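Local coordinates for cyclic UMP-AMP synthase (Rhodothermus marinus SG0.5JP17-172, PDB 6E0K), which synthesises the second messenger 3',3'-cyclic UMP-AMP from UTP and ATP in a bacterial antiphage defence system, using magnesium, at residues K38-Y49 and V61-S69; D147-F155 and V164-Y172. One frame throughout, in Å; residues are numbered along the deposited sequence.

Interaction 1 of 2, residues K38-Y49 and V61-S69; sequences KGKPEVYLQGSY and VDVVVQLNS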
loop_
_atom_site.group_PDB
_atom_site.type_symbol
_atom_site.label_atom_id
_atom_site.label_comp_id
_atom_site.label_asym_id
_atom_site.label_seq_id
_atom_site.Cartn_x
_atom_site.Cartn_y
_atom_site.Cartn_z
ATOM N N LYS A 38 -10.872 25.773 -5.998
ATOM C CA LYS A 38 -11.811 25.278 -4.993
ATOM C C LYS A 38 -11.085 24.490 -3.919
ATOM O O LYS A 38 -11.584 23.478 -3.420
ATOM C CB LYS A 38 -12.907 24.425 -5.637
ATOM C CG LYS A 38 -13.718 25.127 -6.725
ATOM C CD LYS A 38 -14.742 26.094 -6.148
ATOM C CE LYS A 38 -15.510 26.808 -7.256
ATOM N NZ LYS A 38 -14.616 27.633 -8.115
ATOM N N GLY A 39 -9.905 24.938 -3.540
ATOM C CA GLY A 39 -9.208 24.209 -2.502
ATOM C C GLY A 39 -7.908 23.644 -3.039
ATOM O O GLY A 39 -7.849 23.078 -4.139
ATOM N N LYS A 40 -6.878 23.788 -2.268
ATOM C CA LYS A 40 -5.576 23.263 -2.636
ATOM C C LYS A 40 -5.419 21.856 -2.076
ATOM O O LYS A 40 -5.634 21.651 -0.876
ATOM C CB LYS A 40 -4.489 24.160 -2.090
ATOM C CG LYS A 40 -3.112 23.744 -2.461
ATOM C CD LYS A 40 -2.152 24.728 -1.849
ATOM C CE LYS A 40 -0.759 24.447 -2.288
ATOM N NZ LYS A 40 0.124 25.564 -1.848
ATOM N N PRO A 41 -5.066 20.866 -2.887
ATOM C CA PRO A 41 -5.007 19.495 -2.381
ATOM C C PRO A 41 -3.761 19.254 -1.548
ATOM O O PRO A 41 -2.761 19.974 -1.637
ATOM C CB PRO A 41 -4.979 18.648 -3.655
ATOM C CG PRO A 41 -4.293 19.547 -4.654
ATOM C CD PRO A 41 -4.805 20.930 -4.336
ATOM N N GLU A 42 -3.840 18.223 -0.717
ATOM C CA GLU A 42 -2.635 17.770 -0.041
ATOM C C GLU A 42 -1.929 16.737 -0.906
ATOM O O GLU A 42 -2.531 16.095 -1.775
ATOM C CB GLU A 42 -2.945 17.196 1.343
ATOM C CG GLU A 42 -3.748 15.920 1.326
ATOM C CD GLU A 42 -3.876 15.290 2.710
ATOM O OE1 GLU A 42 -2.897 15.316 3.484
ATOM O OE2 GLU A 42 -4.962 14.772 3.020
ATOM N N VAL A 43 -0.624 16.603 -0.683
ATOM C CA VAL A 43 0.207 15.692 -1.449
ATOM C C VAL A 43 0.975 14.854 -0.445
ATOM O O VAL A 43 1.731 15.402 0.369
ATOM C CB VAL A 43 1.177 16.445 -2.377
ATOM C CG1 VAL A 43 1.934 15.463 -3.269
ATOM C CG2 VAL A 43 0.428 17.485 -3.196
ATOM N N TYR A 44 0.780 13.540 -0.484
ATOM C CA TYR A 44 1.490 12.666 0.434
ATOM C C TYR A 44 1.848 11.362 -0.260
ATOM O O TYR A 44 1.346 11.045 -1.340
ATOM C CB TYR A 44 0.680 12.422 1.719
ATOM C CG TYR A 44 -0.684 11.774 1.575
ATOM C CD1 TYR A 44 -1.823 12.546 1.358
ATOM C CD2 TYR A 44 -0.838 10.392 1.704
ATOM C CE1 TYR A 44 -3.085 11.952 1.258
ATOM C CE2 TYR A 44 -2.093 9.791 1.600
ATOM C CZ TYR A 44 -3.204 10.578 1.372
ATOM O OH TYR A 44 -4.447 9.988 1.279
ATOM N N LEU A 45 2.773 10.617 0.349
ATOM C CA LEU A 45 3.177 9.342 -0.210
ATOM C C LEU A 45 2.359 8.212 0.376
ATOM O O LEU A 45 1.894 8.283 1.513
ATOM C CB LEU A 45 4.654 9.048 0.060
ATOM C CG LEU A 45 5.611 9.979 -0.655
ATOM C CD1 LEU A 45 7.013 9.407 -0.555
ATOM C CD2 LEU A 45 5.184 10.154 -2.116
ATOM N N GLN A 46 2.207 7.156 -0.412
ATOM C CA GLN A 46 1.685 5.900 0.093
ATOM C C GLN A 46 2.618 4.802 -0.389
ATOM O O GLN A 46 3.706 5.088 -0.919
ATOM C CB GLN A 46 0.237 5.673 -0.362
ATOM C CG GLN A 46 0.054 5.455 -1.867
ATOM C CD GLN A 46 -1.361 4.970 -2.194
ATOM O OE1 GLN A 46 -2.000 4.304 -1.378
ATOM N NE2 GLN A 46 -1.842 5.296 -3.391
ATOM N N GLY A 47 2.224 3.547 -0.195
ATOM C CA GLY A 47 3.055 2.518 -0.786
ATOM C C GLY A 47 4.314 2.254 0.018
ATOM O O GLY A 47 4.474 2.687 1.160
ATOM N N SER A 48 5.234 1.542 -0.630
ATOM C CA SER A 48 6.373 0.988 0.095
ATOM C C SER A 48 7.268 2.082 0.669
ATOM O O SER A 48 7.723 1.976 1.813
ATOM C CB SER A 48 7.170 0.054 -0.813
ATOM O OG SER A 48 7.787 0.768 -1.865
ATOM N N TYR A 49 7.525 3.155 -0.088
ATOM C CA TYR A 49 8.415 4.186 0.443
ATOM C C TYR A 49 7.818 4.834 1.688
ATOM O O TYR A 49 8.510 5.053 2.690
ATOM C CB TYR A 49 8.700 5.257 -0.610
ATOM C CG TYR A 49 9.574 4.839 -1.753
ATOM C CD1 TYR A 49 10.893 4.444 -1.557
ATOM C CD2 TYR A 49 9.105 4.909 -3.057
ATOM C CE1 TYR A 49 11.705 4.105 -2.640
ATOM C CE2 TYR A 49 9.904 4.557 -4.122
ATOM C CZ TYR A 49 11.203 4.172 -3.910
ATOM O OH TYR A 49 11.974 3.853 -5.001
ATOM N N VAL A 61 7.432 5.950 -7.492
ATOM C CA VAL A 61 6.950 6.533 -6.245
ATOM C C VAL A 61 5.433 6.660 -6.302
ATOM O O VAL A 61 4.886 7.224 -7.258
ATOM C CB VAL A 61 7.598 7.906 -5.999
ATOM C CG1 VAL A 61 7.106 8.495 -4.687
ATOM C CG2 VAL A 61 9.121 7.780 -5.989
ATOM N N ASP A 62 4.759 6.173 -5.264
ATOM C CA ASP A 62 3.299 6.241 -5.185
ATOM C C ASP A 62 2.885 7.508 -4.440
ATOM O O ASP A 62 3.047 7.605 -3.216
ATOM C CB ASP A 62 2.741 4.999 -4.498
ATOM C CG ASP A 62 3.076 3.726 -5.244
ATOM O OD1 ASP A 62 2.833 3.665 -6.466
ATOM O OD2 ASP A 62 3.615 2.793 -4.610
ATOM N N VAL A 63 2.340 8.479 -5.177
ATOM C CA VAL A 63 1.985 9.786 -4.645
ATOM C C VAL A 63 0.470 9.913 -4.638
ATOM O O VAL A 63 -0.195 9.518 -5.599
ATOM C CB VAL A 63 2.616 10.913 -5.487
ATOM C CG1 VAL A 63 2.262 12.290 -4.915
ATOM C CG2 VAL A 63 4.135 10.715 -5.578
ATOM N N VAL A 64 -0.069 10.475 -3.561
ATOM C CA VAL A 64 -1.498 10.753 -3.444
ATOM C C VAL A 64 -1.706 12.265 -3.481
ATOM O O VAL A 64 -1.092 13.000 -2.702
ATOM C CB VAL A 64 -2.073 10.168 -2.145
ATOM C CG1 VAL A 64 -3.578 10.419 -2.098
ATOM C CG2 VAL A 64 -1.792 8.677 -2.043
ATOM N N VAL A 65 -2.577 12.722 -4.376
ATOM C CA VAL A 65 -2.960 14.126 -4.472
ATOM C C VAL A 65 -4.436 14.187 -4.098
ATOM O O VAL A 65 -5.297 13.738 -4.866
ATOM C CB VAL A 65 -2.680 14.679 -5.876
ATOM C CG1 VAL A 65 -3.228 16.080 -6.022
ATOM C CG2 VAL A 65 -1.170 14.697 -6.113
ATOM N N GLN A 66 -4.733 14.683 -2.899
ATOM C CA GLN A 66 -6.048 14.500 -2.285
ATOM C C GLN A 66 -6.704 15.845 -2.006
ATOM O O GLN A 66 -6.144 16.683 -1.287
ATOM C CB GLN A 66 -5.924 13.683 -0.997
ATOM C CG GLN A 66 -7.249 13.573 -0.241
ATOM C CD GLN A 66 -7.176 12.596 0.915
ATOM O OE1 GLN A 66 -6.573 11.522 0.797
ATOM N NE2 GLN A 66 -7.810 12.941 2.034
ATOM N N LEU A 67 -7.901 16.042 -2.559
ATOM C CA LEU A 67 -8.676 17.247 -2.294
ATOM C C LEU A 67 -9.442 17.072 -0.993
ATOM O O LEU A 67 -10.135 16.065 -0.809
ATOM C CB LEU A 67 -9.643 17.509 -3.446
ATOM C CG LEU A 67 -10.445 18.793 -3.316
ATOM C CD1 LEU A 67 -9.511 19.972 -3.432
ATOM C CD2 LEU A 67 -11.559 18.844 -4.361
ATOM N N ASN A 68 -9.312 18.042 -0.083
ATOM C CA ASN A 68 -9.970 17.977 1.219
ATOM C C ASN A 68 -10.993 19.073 1.451
ATOM O O ASN A 68 -11.606 19.105 2.525
ATOM C CB ASN A 68 -8.925 18.024 2.339
ATOM C CG ASN A 68 -8.118 16.760 2.417
ATOM O OD1 ASN A 68 -8.684 15.669 2.421
ATOM N ND2 ASN A 68 -6.795 16.889 2.478
ATOM N N SER A 69 -11.205 19.965 0.490
ATOM C CA SER A 69 -12.188 21.020 0.698
ATOM C C SER A 69 -13.607 20.506 0.540
ATOM O O SER A 69 -14.557 21.160 0.980
ATOM C CB SER A 69 -11.927 22.161 -0.279
ATOM O OG SER A 69 -12.030 21.686 -1.613
HETATM O O HOH W 1 -8.056 20.571 0.017
HETATM O O HOH W 2 -0.166 6.435 -5.408
HETATM O O HOH W 3 5.768 5.066 -2.748
HETATM O O HOH W 4 4.573 0.970 -3.347
HETATM O O HOH W 5 6.309 3.044 -3.323
#

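Interaction 2 of 2, residues D147-F155 and V164-Y172; sequences DDYIEGMTF and VVNYPKLHY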
loop_
_atom_site.group_PDB
_atom_site.type_symbol
_atom_site.label_atom_id
_atom_site.label_comp_id
_atom_site.label_asym_id
_atom_site.label_seq_id
_atom_site.Cartn_x
_atom_site.Cartn_y
_atom_site.Cartn_z
ATOM N N ASP A 147 -18.516 14.457 13.628
ATOM C CA ASP A 147 -17.108 14.071 13.659
ATOM C C ASP A 147 -16.903 12.563 13.745
ATOM O O ASP A 147 -15.755 12.109 13.780
ATOM C CB ASP A 147 -16.399 14.754 14.833
ATOM C CG ASP A 147 -16.106 16.219 14.563
ATOM O OD1 ASP A 147 -17.045 16.956 14.182
ATOM O OD2 ASP A 147 -14.937 16.633 14.735
ATOM N N ASP A 148 -17.979 11.780 13.775
ATOM C CA ASP A 148 -17.902 10.324 13.895
ATOM C C ASP A 148 -17.908 9.739 12.487
ATOM O O ASP A 148 -18.956 9.388 11.943
ATOM C CB ASP A 148 -19.070 9.815 14.738
ATOM C CG ASP A 148 -19.045 8.303 14.972
ATOM O OD1 ASP A 148 -18.110 7.611 14.522
ATOM O OD2 ASP A 148 -19.995 7.806 15.616
ATOM N N TYR A 149 -16.726 9.655 11.879
ATOM C CA TYR A 149 -16.582 9.031 10.575
ATOM C C TYR A 149 -15.155 8.535 10.441
ATOM O O TYR A 149 -14.258 8.960 11.173
ATOM C CB TYR A 149 -16.915 9.997 9.426
ATOM C CG TYR A 149 -16.035 11.227 9.372
ATOM C CD1 TYR A 149 -14.811 11.221 8.695
ATOM C CD2 TYR A 149 -16.440 12.401 9.981
ATOM C CE1 TYR A 149 -14.019 12.375 8.641
ATOM C CE2 TYR A 149 -15.658 13.545 9.936
ATOM C CZ TYR A 149 -14.458 13.526 9.270
ATOM O OH TYR A 149 -13.705 14.680 9.237
ATOM N N ILE A 150 -14.954 7.643 9.484
ATOM C CA ILE A 150 -13.634 7.130 9.141
ATOM C C ILE A 150 -13.231 7.749 7.813
ATOM O O ILE A 150 -14.001 7.722 6.845
ATOM C CB ILE A 150 -13.641 5.594 9.087
ATOM C CG1 ILE A 150 -13.985 5.042 10.470
ATOM C CG2 ILE A 150 -12.281 5.067 8.628
ATOM C CD1 ILE A 150 -14.237 3.566 10.492
ATOM N N GLU A 151 -12.026 8.313 7.763
ATOM C CA GLU A 151 -11.585 9.061 6.595
ATOM C C GLU A 151 -10.759 8.172 5.680
ATOM O O GLU A 151 -9.805 7.520 6.132
ATOM C CB GLU A 151 -10.765 10.292 6.982
ATOM C CG GLU A 151 -10.479 11.184 5.781
ATOM C CD GLU A 151 -9.401 12.213 6.049
ATOM O OE1 GLU A 151 -9.574 13.015 6.986
ATOM O OE2 GLU A 151 -8.385 12.213 5.323
ATOM N N GLY A 152 -11.128 8.159 4.404
ATOM C CA GLY A 152 -10.343 7.590 3.334
ATOM C C GLY A 152 -10.273 8.569 2.180
ATOM O O GLY A 152 -10.323 9.784 2.363
ATOM N N MET A 153 -10.152 8.018 0.977
ATOM C CA MET A 153 -10.201 8.831 -0.227
ATOM C C MET A 153 -10.830 7.994 -1.324
ATOM O O MET A 153 -10.952 6.771 -1.208
ATOM C CB MET A 153 -8.807 9.343 -0.633
ATOM C CG MET A 153 -7.724 8.275 -0.719
ATOM S SD MET A 153 -7.836 7.292 -2.230
ATOM C CE MET A 153 -6.096 6.920 -2.531
ATOM N N THR A 154 -11.235 8.661 -2.399
ATOM C CA THR A 154 -11.902 7.948 -3.473
ATOM C C THR A 154 -11.579 8.590 -4.815
ATOM O O THR A 154 -11.266 9.784 -4.901
ATOM C CB THR A 154 -13.428 7.897 -3.240
ATOM O OG1 THR A 154 -14.041 7.003 -4.182
ATOM C CG2 THR A 154 -14.041 9.270 -3.385
ATOM N N PHE A 155 -11.655 7.775 -5.865
ATOM C CA PHE A 155 -11.432 8.247 -7.221
ATOM C C PHE A 155 -12.289 7.411 -8.159
ATOM O O PHE A 155 -12.718 6.309 -7.817
ATOM C CB PHE A 155 -9.946 8.175 -7.618
ATOM C CG PHE A 155 -9.312 6.826 -7.378
ATOM C CD1 PHE A 155 -8.765 6.516 -6.142
ATOM C CD2 PHE A 155 -9.268 5.871 -8.385
ATOM C CE1 PHE A 155 -8.186 5.274 -5.906
ATOM C CE2 PHE A 155 -8.684 4.636 -8.159
ATOM C CZ PHE A 155 -8.143 4.337 -6.913
ATOM N N VAL A 164 -13.505 3.783 -6.507
ATOM C CA VAL A 164 -12.634 3.044 -5.609
ATOM C C VAL A 164 -12.469 3.867 -4.345
ATOM O O VAL A 164 -12.262 5.084 -4.421
ATOM C CB VAL A 164 -11.262 2.771 -6.256
ATOM C CG1 VAL A 164 -10.358 2.019 -5.283
ATOM C CG2 VAL A 164 -11.431 1.997 -7.557
ATOM N N VAL A 165 -12.557 3.213 -3.189
ATOM C CA VAL A 165 -12.291 3.854 -1.906
ATOM C C VAL A 165 -11.086 3.182 -1.271
ATOM O O VAL A 165 -11.064 1.953 -1.126
ATOM C CB VAL A 165 -13.509 3.783 -0.973
ATOM C CG1 VAL A 165 -13.169 4.415 0.370
ATOM C CG2 VAL A 165 -14.720 4.475 -1.622
ATOM N N ASN A 166 -10.078 3.980 -0.913
ATOM C CA ASN A 166 -8.892 3.478 -0.238
ATOM C C ASN A 166 -8.672 4.245 1.058
ATOM O O ASN A 166 -9.209 5.338 1.262
ATOM C CB ASN A 166 -7.637 3.601 -1.114
ATOM C CG ASN A 166 -7.656 2.677 -2.320
ATOM O OD1 ASN A 166 -8.425 1.713 -2.393
ATOM N ND2 ASN A 166 -6.791 2.970 -3.275
ATOM N N TYR A 167 -7.834 3.679 1.925
ATOM C CA TYR A 167 -7.545 4.259 3.236
ATOM C C TYR A 167 -6.044 4.274 3.506
ATOM O O TYR A 167 -5.576 3.707 4.499
ATOM C CB TYR A 167 -8.272 3.482 4.328
ATOM C CG TYR A 167 -9.777 3.447 4.171
ATOM C CD1 TYR A 167 -10.405 2.447 3.438
ATOM C CD2 TYR A 167 -10.560 4.425 4.767
ATOM C CE1 TYR A 167 -11.816 2.437 3.310
ATOM C CE2 TYR A 167 -11.939 4.418 4.653
ATOM C CZ TYR A 167 -12.557 3.434 3.923
ATOM O OH TYR A 167 -13.940 3.457 3.815
ATOM N N PRO A 168 -5.260 4.929 2.650
ATOM C CA PRO A 168 -3.796 4.868 2.818
ATOM C C PRO A 168 -3.297 5.474 4.118
ATOM O O PRO A 168 -2.288 4.999 4.666
ATOM C CB PRO A 168 -3.273 5.643 1.600
ATOM C CG PRO A 168 -4.387 6.600 1.265
ATOM C CD PRO A 168 -5.653 5.836 1.550
ATOM N N LYS A 169 -3.958 6.514 4.635
ATOM C CA LYS A 169 -3.497 7.096 5.890
ATOM C C LYS A 169 -3.647 6.110 7.041
ATOM O O LYS A 169 -2.786 6.051 7.925
ATOM C CB LYS A 169 -4.261 8.380 6.192
ATOM C CG LYS A 169 -4.067 9.461 5.152
ATOM C CD LYS A 169 -4.825 10.700 5.559
ATOM C CE LYS A 169 -4.598 11.832 4.563
ATOM N NZ LYS A 169 -5.396 13.039 4.928
ATOM N N LEU A 170 -4.746 5.349 7.061
ATOM C CA LEU A 170 -4.928 4.355 8.113
ATOM C C LEU A 170 -3.980 3.182 7.930
ATOM O O LEU A 170 -3.467 2.637 8.918
ATOM C CB LEU A 170 -6.368 3.854 8.140
ATOM C CG LEU A 170 -7.360 4.915 8.590
ATOM C CD1 LEU A 170 -8.761 4.337 8.528
ATOM C CD2 LEU A 170 -7.019 5.371 9.987
ATOM N N HIS A 171 -3.745 2.772 6.683
ATOM C CA HIS A 171 -2.718 1.764 6.412
ATOM C C HIS A 171 -1.384 2.186 7.023
ATOM O O HIS A 171 -0.740 1.408 7.734
ATOM C CB HIS A 171 -2.590 1.539 4.901
ATOM C CG HIS A 171 -1.561 0.517 4.522
ATOM N ND1 HIS A 171 -1.881 -0.793 4.248
ATOM C CD2 HIS A 171 -0.217 0.618 4.368
ATOM C CE1 HIS A 171 -0.781 -1.461 3.947
ATOM N NE2 HIS A 171 0.241 -0.627 4.006
ATOM N N TYR A 172 -0.977 3.435 6.783
ATOM C CA TYR A 172 0.291 3.920 7.324
ATOM C C TYR A 172 0.270 3.970 8.847
ATOM O O TYR A 172 1.196 3.490 9.516
ATOM C CB TYR A 172 0.615 5.301 6.749
ATOM C CG TYR A 172 1.788 5.909 7.450
ATOM C CD1 TYR A 172 3.056 5.387 7.260
ATOM C CD2 TYR A 172 1.634 6.978 8.321
ATOM C CE1 TYR A 172 4.146 5.929 7.905
ATOM C CE2 TYR A 172 2.721 7.528 8.970
ATOM C CZ TYR A 172 3.975 6.981 8.763
ATOM O OH TYR A 172 5.080 7.511 9.396
HETATM O O HOH W 6 -7.448 6.925 6.184
#

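Interaction 1 of 2, residues K38-Y49 and V61-S69
Lys-38 O takes a hydrogen bond from Ser-69 OG (2.6 Å), tying the approach to strand 42-45 to the far end of strand 61-68. Next, Gly-39 O rests against Leu-67 CD1, and the Pro-41 ring lies alongside Val-65, both pointing the same way. Backbone pairing then begins: Glu-42 and Gln-66 exchange two N-H...O bonds, as do Tyr-44 and Val-64. Asn-68 ND2 reaches Glu-42 OE2 (2.9 Å) from above the carboxylate plane, and Lys-169 bridges to the same oxygen. Val-43 CG1 meets Val-63 CG1 on the other face, which helix 18-32 covers. Tyr-44 has CG between its backbone N and carbonyl carbon (chi1 60°), which lays the ring over Val-64: CB stands 3.8 Å from the ring centroid, a CH-pi contact. From there Tyr-44 OH donates to Gln-66 OE1 at 2.7 Å, near the ring plane, while Gln-66 NE2 bonds Asn-68 OD1, an oxygen also held by Gln-135. Leu-45 CD2 touches both Val-61 CG1 and Val-63 CG2. Gln-46 N closes the pairing on Asp-62 O with a straight 172° bond, its amide leans on Val-64 CG2, and a water links Gln-46 O to Asp-62 N. Gln-46, Gly-47 and Ser-48 bind ATP: this is the glycine-serine motif opening a helix, beside the strand whose Asp-62, with Asp-60, binds magnesium, as in the nucleotidyltransferase fold.

Interaction 2 of 2, residues D147-F155 and V164-Y172
Met-153 and Asn-166 exchange two backbone hydrogen bonds, Met-153 N to Asn-166 O and Asn-166 N to Met-153 O, both 2.9 Å. Two residues on, Phe-155 and Val-164 do the same, with Val-164 N on Phe-155 O nearly linear (172°). Val-164 O is gripped twice: Phe-155 N comes in the carbonyl plane, and Thr-154 OG1 donates from above that plane at 2.6 Å. Thr-154 OG1 sits opposite its own backbone N (chi1 -170°), which carries it to this carbonyl. Toward the helix the pairing gives way to side-chain links. Lys-169 NZ forms a salt bridge with Glu-151 OE2 (3.1 Å) on the syn lone pair; its stronger partner is Glu-42, and the carboxylate of Glu-151 also has a weak bond from Gln-66. Glu-151 O lies at the edge of the Tyr-167 ring. Apolar groups fill in around these bonds. Val-164 CB stands 3.9 Å from the Phe-155 ring centroid, over one face, Met-153 CG touches Pro-168 CD, and Ile-150 CG2 meets Leu-170 CD1 at 3.6 Å, the two side chains crossing at about a right angle. From the N-cap residue, Tyr-167 CD2 comes within 3.5 Å of Gly-152 CA. The arrangement is an antiparallel beta hairpin leading straight into a helix, with UTP-binding Asn-166 on its second strand.

Both contacts are antiparallel pairings in one mixed sheet, and strand 127-138 runs between them, bonding to 61-68 and to 150-157. Both are partly buried, with 10 of 20 touching residues buried in interaction 1 and 5 of 13 in interaction 2. Interaction 1 has the more aliphatic face, Val-43, Val-65 and Leu-45 meeting helix 18-32 and Val-65 also helix 92-107; interaction 2 adds a strand-to-helix contact to its hairpin. They meet where the first residues of helix 168-181 reach the face carrying Tyr-44: Lys-169 NZ lies 2.6 Å from Glu-42 OE2, thus bridging carboxylates from both contacts. Together they supply Gln-46, Asp-62 and Asn-166 to the UTP site.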